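Local coordinates for gentamicin resistance protein (Enterococcus gallinarum, PDB 6CTZ) that probably confers aminoglycoside resistance by transferring a phosphate from a guanine nucleotide to the 2''-hydroxyl of the drug, and here holds GDP and kanamycin A, at residues Leu114-Phe119 with Thr207-Ile212; His190-Pro195 with Tyr227-Glu232; Phe238-Met243 with Thr253-Val258. The protein carries 2 engineered substitutions. All coordinates share one frame; numbering follows the deposited sequence. Where two conformers were deposited one is given.

All three contacts lie in the helix-rich part of this kinase-like phosphotransferase fold. Interaction 2 is next to kanamycin; its centre lies about 13 Å from that of interaction 1 and about 11 Å from that of interaction 3, while the centres of 1 and 3 are about 17 Å apart. Along the chain the segments of interactions 1 and 2 alternate, and interaction 3 follows both. Helix 106-125 joins them: L116 touches L230 of interaction 2 and F238 of interaction 3, while F119 packs on L193. Y227 of interaction 2 meets M243 and V258 of interaction 3. Loop 190-195 and helix 228-234, which meet the drug, are thus backed by helix 106-125, strand 209-212 and the helix pair of interaction 3.

Interaction 1. Residues Leu114-Phe119 with Thr207-Ile212; sequences LQLAEF and TPLTGI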
# COMPACT_ATOMS: atom_id res chain seq x y z
N LEU A 114 6.81 -15.22 -7.82
CA LEU A 114 7.61 -15.96 -6.85
C LEU A 114 8.26 -15.01 -5.85
O LEU A 114 8.25 -15.26 -4.64
CB LEU A 114 8.67 -16.77 -7.59
CG LEU A 114 9.63 -17.57 -6.72
CD1 LEU A 114 8.89 -18.53 -5.79
CD2 LEU A 114 10.63 -18.31 -7.62
N GLN A 115 8.83 -13.91 -6.34
CA GLN A 115 9.50 -12.97 -5.44
C GLN A 115 8.51 -12.27 -4.52
O GLN A 115 8.82 -12.02 -3.35
CB GLN A 115 10.29 -11.95 -6.23
CG GLN A 115 11.53 -12.50 -6.88
CD GLN A 115 12.31 -11.39 -7.53
OE1 GLN A 115 12.09 -11.07 -8.69
NE2 GLN A 115 13.20 -10.76 -6.76
N LEU A 116 7.32 -11.93 -5.02
CA LEU A 116 6.31 -11.32 -4.16
C LEU A 116 5.81 -12.31 -3.11
O LEU A 116 5.61 -11.94 -1.95
CB LEU A 116 5.16 -10.77 -5.00
CG LEU A 116 5.46 -9.45 -5.70
CD1 LEU A 116 4.34 -9.12 -6.66
CD2 LEU A 116 5.61 -8.34 -4.67
N ALA A 117 5.62 -13.57 -3.50
CA ALA A 117 5.24 -14.58 -2.52
C ALA A 117 6.28 -14.68 -1.42
O ALA A 117 5.94 -14.75 -0.23
CB ALA A 117 5.08 -15.94 -3.21
N GLU A 118 7.56 -14.66 -1.79
CA GLU A 118 8.63 -14.74 -0.80
C GLU A 118 8.64 -13.52 0.11
O GLU A 118 8.82 -13.65 1.32
CB GLU A 118 9.97 -14.90 -1.52
CG GLU A 118 11.19 -14.90 -0.61
CD GLU A 118 12.48 -15.06 -1.39
OE1 GLU A 118 12.77 -14.22 -2.26
OE2 GLU A 118 13.20 -16.06 -1.14
N PHE A 119 8.43 -12.33 -0.46
CA PHE A 119 8.38 -11.11 0.35
C PHE A 119 7.24 -11.18 1.35
O PHE A 119 7.41 -10.86 2.54
CB PHE A 119 8.22 -9.91 -0.58
CG PHE A 119 7.99 -8.61 0.13
CD1 PHE A 119 9.03 -7.94 0.76
CD2 PHE A 119 6.73 -8.03 0.16
CE1 PHE A 119 8.82 -6.74 1.41
CE2 PHE A 119 6.51 -6.83 0.82
CZ PHE A 119 7.56 -6.18 1.43
N THR A 207 15.47 -12.54 -11.43
CA THR A 207 15.22 -11.77 -10.22
C THR A 207 14.80 -10.34 -10.58
O THR A 207 15.47 -9.37 -10.25
CB THR A 207 16.46 -11.80 -9.33
OG1 THR A 207 16.97 -13.14 -9.31
CG2 THR A 207 16.13 -11.39 -7.91
N PRO A 208 13.66 -10.19 -11.25
CA PRO A 208 13.25 -8.85 -11.72
C PRO A 208 12.79 -7.89 -10.62
O PRO A 208 12.85 -6.68 -10.84
CB PRO A 208 12.11 -9.16 -12.69
CG PRO A 208 11.54 -10.46 -12.15
CD PRO A 208 12.74 -11.24 -11.73
N LEU A 209 12.28 -8.37 -9.49
CA LEU A 209 11.87 -7.46 -8.42
C LEU A 209 13.10 -7.07 -7.63
O LEU A 209 13.82 -7.93 -7.13
CB LEU A 209 10.86 -8.16 -7.51
CG LEU A 209 10.26 -7.25 -6.44
CD1 LEU A 209 9.39 -6.15 -7.05
CD2 LEU A 209 9.46 -8.08 -5.44
N THR A 210 13.36 -5.77 -7.52
CA THR A 210 14.53 -5.30 -6.80
C THR A 210 14.20 -4.51 -5.55
O THR A 210 15.05 -4.44 -4.66
CB THR A 210 15.46 -4.46 -7.70
OG1 THR A 210 14.73 -3.35 -8.23
CG2 THR A 210 16.02 -5.30 -8.83
N GLY A 211 13.00 -3.93 -5.44
CA GLY A 211 12.72 -3.09 -4.29
C GLY A 211 11.24 -2.93 -4.05
O GLY A 211 10.41 -3.13 -4.95
N ILE A 212 10.92 -2.58 -2.80
CA ILE A 212 9.56 -2.24 -2.37
C ILE A 212 9.66 -0.97 -1.54
O ILE A 212 10.51 -0.89 -0.64
CB ILE A 212 8.93 -3.37 -1.53
CG1 ILE A 212 8.82 -4.67 -2.32
CG2 ILE A 212 7.54 -2.93 -1.00
CD1 ILE A 212 7.67 -4.70 -3.31
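Q115 holds L209 through its side-chain amide, where helix 106-125 of the kinase-like fold lies against strand 209-212, the last strand of a small three-stranded antiparallel sheet. L209 N donates to Q115 OE1 at 2.8 Å, nearly straight at 165°, although it reaches the oxygen from outside the carbonyl plane. The return bond, Q115 NE2 to L209 O at 2.9 Å, lands on a lone pair and is more bent. One amide thus satisfies both backbone polar atoms of L209, and the pairing fixes which way round the amide sits. P208 CD comes within 3.1 Å of Q115 OE1, and T207 CG2 within 3.2 Å of Q115 NE2, so the amide is tightly hemmed in.

Further along, the contact turns apolar. L116 CD2 meets L209 CD2 at 3.9 Å, the two leucines crossing at about a right angle. F119, its CG anti to the backbone N (chi1 173°), presents a ring face to I212; in the conformer given, I212 CG1 sits over the ring centre, 4.3 Å from the F119 centroid, in a CH-pi contact.

Behind this first shell, F198 on the neighbouring strand packs against L116, L209 and I212 alike. The strand itself carries a classic beta bulge, with T210 and G211 both opposite L199, and T210 OG1 makes a weak hydrogen bond to L199 O.

Interaction 2. Residues His190-Pro195 with Tyr227-Glu232; sequences HGDLSP and YVYLLE. With KAN (kanamycin a), chain E.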
# COMPACT_ATOMS: atom_id res chain seq x y z
N HIS A 190 2.46 -5.24 4.81
CA HIS A 190 2.89 -3.98 4.21
C HIS A 190 1.76 -2.96 4.23
O HIS A 190 1.98 -1.79 4.57
CB HIS A 190 3.37 -4.25 2.78
CG HIS A 190 3.78 -3.03 2.02
ND1 HIS A 190 2.87 -2.18 1.44
CD2 HIS A 190 5.01 -2.54 1.71
CE1 HIS A 190 3.52 -1.21 0.81
NE2 HIS A 190 4.82 -1.41 0.96
N GLY A 191 0.54 -3.40 3.92
CA GLY A 191 -0.64 -2.57 4.05
C GLY A 191 -1.00 -1.72 2.86
O GLY A 191 -2.12 -1.20 2.82
N ASP A 192 -0.12 -1.57 1.88
CA ASP A 192 -0.42 -0.78 0.69
C ASP A 192 0.36 -1.37 -0.48
O ASP A 192 1.11 -0.68 -1.18
CB ASP A 192 -0.10 0.69 0.95
CG ASP A 192 -0.80 1.63 -0.01
OD1 ASP A 192 -1.87 1.29 -0.56
OD2 ASP A 192 -0.27 2.75 -0.20
N LEU A 193 0.21 -2.68 -0.70
CA LEU A 193 1.14 -3.43 -1.55
C LEU A 193 0.66 -3.43 -3.00
O LEU A 193 0.20 -4.43 -3.55
CB LEU A 193 1.34 -4.83 -0.99
CG LEU A 193 2.50 -5.63 -1.58
CD1 LEU A 193 3.84 -4.97 -1.26
CD2 LEU A 193 2.50 -7.04 -1.02
N SER A 194 0.78 -2.27 -3.62
CA SER A 194 0.35 -2.02 -4.98
C SER A 194 1.56 -1.83 -5.88
O SER A 194 2.65 -1.46 -5.41
CB SER A 194 -0.55 -0.78 -5.04
OG SER A 194 -0.03 0.29 -4.26
N PRO A 195 1.41 -2.03 -7.19
CA PRO A 195 2.58 -2.07 -8.09
C PRO A 195 3.22 -0.71 -8.33
O PRO A 195 4.33 -0.66 -8.88
CB PRO A 195 2.04 -2.71 -9.37
CG PRO A 195 0.56 -2.48 -9.31
CD PRO A 195 0.22 -2.61 -7.85
N TYR A 227 -3.10 -8.98 -0.42
CA TYR A 227 -3.47 -9.32 -1.78
C TYR A 227 -4.36 -8.27 -2.45
O TYR A 227 -4.59 -8.39 -3.66
CB TYR A 227 -4.21 -10.66 -1.81
CG TYR A 227 -3.37 -11.87 -1.47
CD1 TYR A 227 -2.36 -12.30 -2.33
CD2 TYR A 227 -3.62 -12.61 -0.33
CE1 TYR A 227 -1.61 -13.42 -2.05
CE2 TYR A 227 -2.87 -13.75 -0.03
CZ TYR A 227 -1.87 -14.14 -0.89
OH TYR A 227 -1.12 -15.26 -0.65
N VAL A 228 -4.86 -7.26 -1.73
CA VAL A 228 -5.94 -6.43 -2.25
C VAL A 228 -5.55 -5.72 -3.55
O VAL A 228 -6.32 -5.71 -4.51
CB VAL A 228 -6.51 -5.46 -1.19
CG1 VAL A 228 -5.49 -4.43 -0.75
CG2 VAL A 228 -7.76 -4.76 -1.73
N TYR A 229 -4.35 -5.11 -3.59
CA TYR A 229 -3.94 -4.39 -4.79
C TYR A 229 -3.28 -5.28 -5.82
O TYR A 229 -3.25 -4.93 -7.01
CB TYR A 229 -3.08 -3.16 -4.45
CG TYR A 229 -3.83 -2.23 -3.52
CD1 TYR A 229 -5.00 -1.61 -3.92
CD2 TYR A 229 -3.37 -2.00 -2.23
CE1 TYR A 229 -5.71 -0.79 -3.06
CE2 TYR A 229 -4.07 -1.18 -1.36
CZ TYR A 229 -5.25 -0.59 -1.78
OH TYR A 229 -5.95 0.22 -0.93
N LEU A 230 -2.78 -6.46 -5.42
CA LEU A 230 -2.46 -7.46 -6.42
C LEU A 230 -3.70 -7.80 -7.24
O LEU A 230 -3.65 -7.86 -8.48
CB LEU A 230 -1.86 -8.71 -5.76
CG LEU A 230 -0.52 -8.49 -5.05
CD1 LEU A 230 0.05 -9.83 -4.58
CD2 LEU A 230 0.48 -7.72 -5.89
N LEU A 231 -4.83 -8.01 -6.57
CA LEU A 231 -6.05 -8.34 -7.29
C LEU A 231 -6.54 -7.15 -8.10
O LEU A 231 -6.85 -7.27 -9.30
CB LEU A 231 -7.11 -8.84 -6.32
CG LEU A 231 -8.42 -9.33 -6.97
CD1 LEU A 231 -8.16 -10.40 -8.02
CD2 LEU A 231 -9.40 -9.84 -5.92
N GLU A 232 -6.60 -5.98 -7.47
CA GLU A 232 -7.17 -4.80 -8.13
C GLU A 232 -6.30 -4.34 -9.29
O GLU A 232 -6.82 -3.98 -10.37
CB GLU A 232 -7.34 -3.69 -7.08
CG GLU A 232 -8.09 -2.45 -7.51
CD GLU A 232 -8.24 -1.48 -6.35
OE1 GLU A 232 -8.81 -1.86 -5.30
OE2 GLU A 232 -7.77 -0.33 -6.49
C1 KAN E . -7.62 3.70 -6.36
C2 KAN E . -8.97 3.09 -6.76
C3 KAN E . -8.85 2.48 -8.15
C4 KAN E . -8.44 3.60 -9.10
C5 KAN E . -7.12 4.23 -8.66
C6 KAN E . -6.74 5.40 -9.56
C7 KAN E . -3.29 1.96 -3.85
C8 KAN E . -4.05 3.25 -3.55
C9 KAN E . -5.45 3.19 -4.17
C10 KAN E . -5.39 2.92 -5.67
C11 KAN E . -4.57 1.67 -5.96
C12 KAN E . -3.18 1.76 -5.35
C13 KAN E . -4.33 4.65 -1.58
C14 KAN E . -3.58 4.81 -0.27
C15 KAN E . -4.08 3.76 0.72
C16 KAN E . -5.59 3.89 0.89
C17 KAN E . -6.26 3.82 -0.47
C18 KAN E . -7.75 4.08 -0.31
N1 KAN E . -5.50 5.98 -9.05
N2 KAN E . -4.45 1.42 -7.39
N3 KAN E . -1.97 2.02 -3.23
N4 KAN E . -3.43 3.87 2.03
O5 KAN E . -7.13 4.66 -7.30
O6 KAN E . -9.32 2.08 -5.81
O7 KAN E . -10.11 1.93 -8.56
O8 KAN E . -8.30 3.05 -10.41
O9 KAN E . -6.69 2.63 -6.20
O10 KAN E . -6.11 4.45 -3.97
O11 KAN E . -4.11 3.34 -2.12
O12 KAN E . -5.73 4.81 -1.32
O13 KAN E . -2.18 4.69 -0.54
O14 KAN E . -6.13 2.83 1.70
O15 KAN E . -8.38 4.01 -1.59
O HOH W 1 -3.75 0.55 1.60
O HOH W 2 -1.85 -5.83 -2.48
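S194 and Y229 bring the two backbones together, their CA atoms 4.9 Å apart, where the irregular loop 190-195 passes helix 228-234. The loop bends at L193, the centre of an inverse gamma turn closed by S194 N bonding to D192 O. The L193 carbonyl faces the helix: a water donates to L193 O at 2.7 Å and accepts from L230 N, bridging the segments. H190 ND1 accepts from D192 N in its ring plane, while H190 NE2 is bonded to I213 O, so the histidine ties the loop down.

Among the side chains Y229 is central. Kanamycin C7 lies over the centre of its ring, 3.7 Å above the plane, and V228 CG1 lies over the opposite face, toward the rim; Y229 OH is bonded to D265. The D192 carboxylate stands at 78° to the ring, with D192 OD1 3.4 Å from Y229 CE2. Kanamycin N3 donates to D192 OD1 at 2.8 Å and to S194 OG, also at 2.8 Å; S194 OG is bonded to D196 as well.

Kanamycin O13, the 2''-hydroxyl, donates to D192 OD2 at 2.7 Å. Loop 190-195 resembles the catalytic loop of kinase-like phosphotransferases, and the side chain of D192 comes within about 4 Å of a bound magnesium ion. Held at amine N3, with C7 packed over Y229, the drug keeps its acceptor hydroxyl at this aspartate, consistent with phosphate transfer to O13.

Interaction 3. Residues Phe238-Met243 with Thr253-Val258; sequences FTRQVM and TLIRKV. Engineered in segment 253-258: L254 (natural residue His).
I255 and M243 bury the most surface where two consecutive helices of the kinase-like fold, 236-246 and 251-276, pack together; their segments 238-243 and 253-258 cross with 122° between the axes. M243 leans over with its chain extended beyond CG (chi2 172°), which carries its methyl to the side chains of segment 253-258. There M243 CE meets L254 CG at 3.6 Å, the two side chains tip to tip, and I255 CD1 at 3.7 Å, while V258 CG2 stands 4.1 Å from M243 CE. L254 is an engineered leucine in place of the natural histidine.

I255 touches both M243 and R240. Its CD1 meets the sulfur as well, 3.8 Å from M243 SD, and T239 CG2 approaches I255 CD1 at 4.0 Å. R240 crosses I255 at about a right angle, its chain extended from CG to NE. Two salt bridges outside the contact anchor the guanidinium: R240 NE to E236 and R240 NH2 to D252, the latter just before helix segment 253-258. Their pull probably sets the group's orientation, and one face is turned to the isoleucine. I255 CG1 lies 3.7 Å above the R240 guanidinium plane, offset toward its rim.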
# COMPACT_ATOMS: atom_id res chain seq x y z
N PHE A 238 -2.55 -13.24 -12.04
CA PHE A 238 -1.28 -13.02 -11.34
C PHE A 238 -1.44 -13.24 -9.85
O PHE A 238 -0.57 -13.86 -9.21
CB PHE A 238 -0.76 -11.61 -11.62
CG PHE A 238 0.53 -11.32 -10.93
CD1 PHE A 238 1.73 -11.75 -11.47
CD2 PHE A 238 0.54 -10.64 -9.72
CE1 PHE A 238 2.92 -11.49 -10.83
CE2 PHE A 238 1.74 -10.38 -9.08
CZ PHE A 238 2.93 -10.82 -9.64
N THR A 239 -2.54 -12.75 -9.27
CA THR A 239 -2.76 -12.92 -7.84
C THR A 239 -2.81 -14.40 -7.47
O THR A 239 -2.22 -14.81 -6.46
CB THR A 239 -4.04 -12.20 -7.44
OG1 THR A 239 -3.90 -10.80 -7.70
CG2 THR A 239 -4.33 -12.38 -5.97
N ARG A 240 -3.48 -15.21 -8.29
CA ARG A 240 -3.55 -16.64 -8.03
C ARG A 240 -2.18 -17.30 -8.11
O ARG A 240 -1.91 -18.27 -7.40
CB ARG A 240 -4.53 -17.30 -8.99
CG ARG A 240 -5.98 -17.07 -8.62
CD ARG A 240 -6.92 -17.61 -9.70
NE ARG A 240 -8.33 -17.57 -9.30
CZ ARG A 240 -8.94 -18.55 -8.64
NH1 ARG A 240 -8.28 -19.65 -8.32
NH2 ARG A 240 -10.21 -18.42 -8.30
N GLN A 241 -1.29 -16.78 -8.98
CA GLN A 241 0.08 -17.29 -9.05
C GLN A 241 0.84 -17.01 -7.76
O GLN A 241 1.57 -17.88 -7.27
CB GLN A 241 0.83 -16.65 -10.22
CG GLN A 241 0.38 -17.02 -11.62
CD GLN A 241 1.24 -16.33 -12.68
OE1 GLN A 241 0.89 -15.26 -13.17
NE2 GLN A 241 2.38 -16.94 -13.01
N VAL A 242 0.70 -15.80 -7.22
CA VAL A 242 1.32 -15.48 -5.93
C VAL A 242 0.78 -16.40 -4.84
O VAL A 242 1.54 -16.98 -4.06
CB VAL A 242 1.13 -13.99 -5.58
CG1 VAL A 242 1.76 -13.70 -4.23
CG2 VAL A 242 1.75 -13.08 -6.66
N MET A 243 -0.55 -16.56 -4.81
CA MET A 243 -1.17 -17.41 -3.80
C MET A 243 -0.65 -18.84 -3.89
O MET A 243 -0.40 -19.49 -2.86
CB MET A 243 -2.69 -17.40 -3.97
CG MET A 243 -3.30 -16.06 -3.60
SD MET A 243 -5.04 -16.01 -4.03
CE MET A 243 -5.47 -14.46 -3.21
N THR A 253 -12.20 -19.52 -2.48
CA THR A 253 -12.68 -18.82 -1.29
C THR A 253 -11.78 -17.63 -0.97
O THR A 253 -12.28 -16.54 -0.65
CB THR A 253 -12.75 -19.78 -0.10
OG1 THR A 253 -13.65 -20.85 -0.42
CG2 THR A 253 -13.23 -19.07 1.15
N LEU A 254 -10.46 -17.80 -1.07
CA LEU A 254 -9.55 -16.71 -0.76
C LEU A 254 -9.72 -15.55 -1.73
O LEU A 254 -9.69 -14.38 -1.33
CB LEU A 254 -8.11 -17.22 -0.73
CG LEU A 254 -7.03 -16.18 -0.41
CD1 LEU A 254 -7.28 -15.46 0.92
CD2 LEU A 254 -5.67 -16.85 -0.40
N ILE A 255 -9.91 -15.85 -3.03
CA ILE A 255 -10.14 -14.79 -4.00
C ILE A 255 -11.43 -14.05 -3.69
O ILE A 255 -11.50 -12.82 -3.80
CB ILE A 255 -10.10 -15.34 -5.44
CG1 ILE A 255 -8.67 -15.64 -5.87
CG2 ILE A 255 -10.80 -14.39 -6.41
CD1 ILE A 255 -7.81 -14.39 -6.13
N ARG A 256 -12.48 -14.78 -3.30
CA ARG A 256 -13.71 -14.12 -2.88
C ARG A 256 -13.46 -13.17 -1.71
O ARG A 256 -13.89 -12.01 -1.73
CB ARG A 256 -14.79 -15.14 -2.53
CG ARG A 256 -16.04 -14.50 -1.95
CD ARG A 256 -16.71 -13.52 -2.91
NE ARG A 256 -17.05 -14.14 -4.19
CZ ARG A 256 -18.19 -14.79 -4.43
NH1 ARG A 256 -19.11 -14.91 -3.49
NH2 ARG A 256 -18.39 -15.31 -5.63
N LYS A 257 -12.73 -13.65 -0.70
CA LYS A 257 -12.40 -12.79 0.44
C LYS A 257 -11.66 -11.53 -0.01
O LYS A 257 -12.01 -10.41 0.39
CB LYS A 257 -11.53 -13.56 1.42
CG LYS A 257 -11.20 -12.78 2.67
CD LYS A 257 -10.29 -13.56 3.60
CE LYS A 257 -9.85 -12.71 4.78
NZ LYS A 257 -8.94 -13.45 5.69
N VAL A 258 -10.63 -11.70 -0.85
CA VAL A 258 -9.88 -10.53 -1.29
C VAL A 258 -10.76 -9.62 -2.15
O VAL A 258 -10.63 -8.39 -2.08
CB VAL A 258 -8.59 -10.96 -2.01
CG1 VAL A 258 -7.81 -9.73 -2.48
CG2 VAL A 258 -7.72 -11.77 -1.08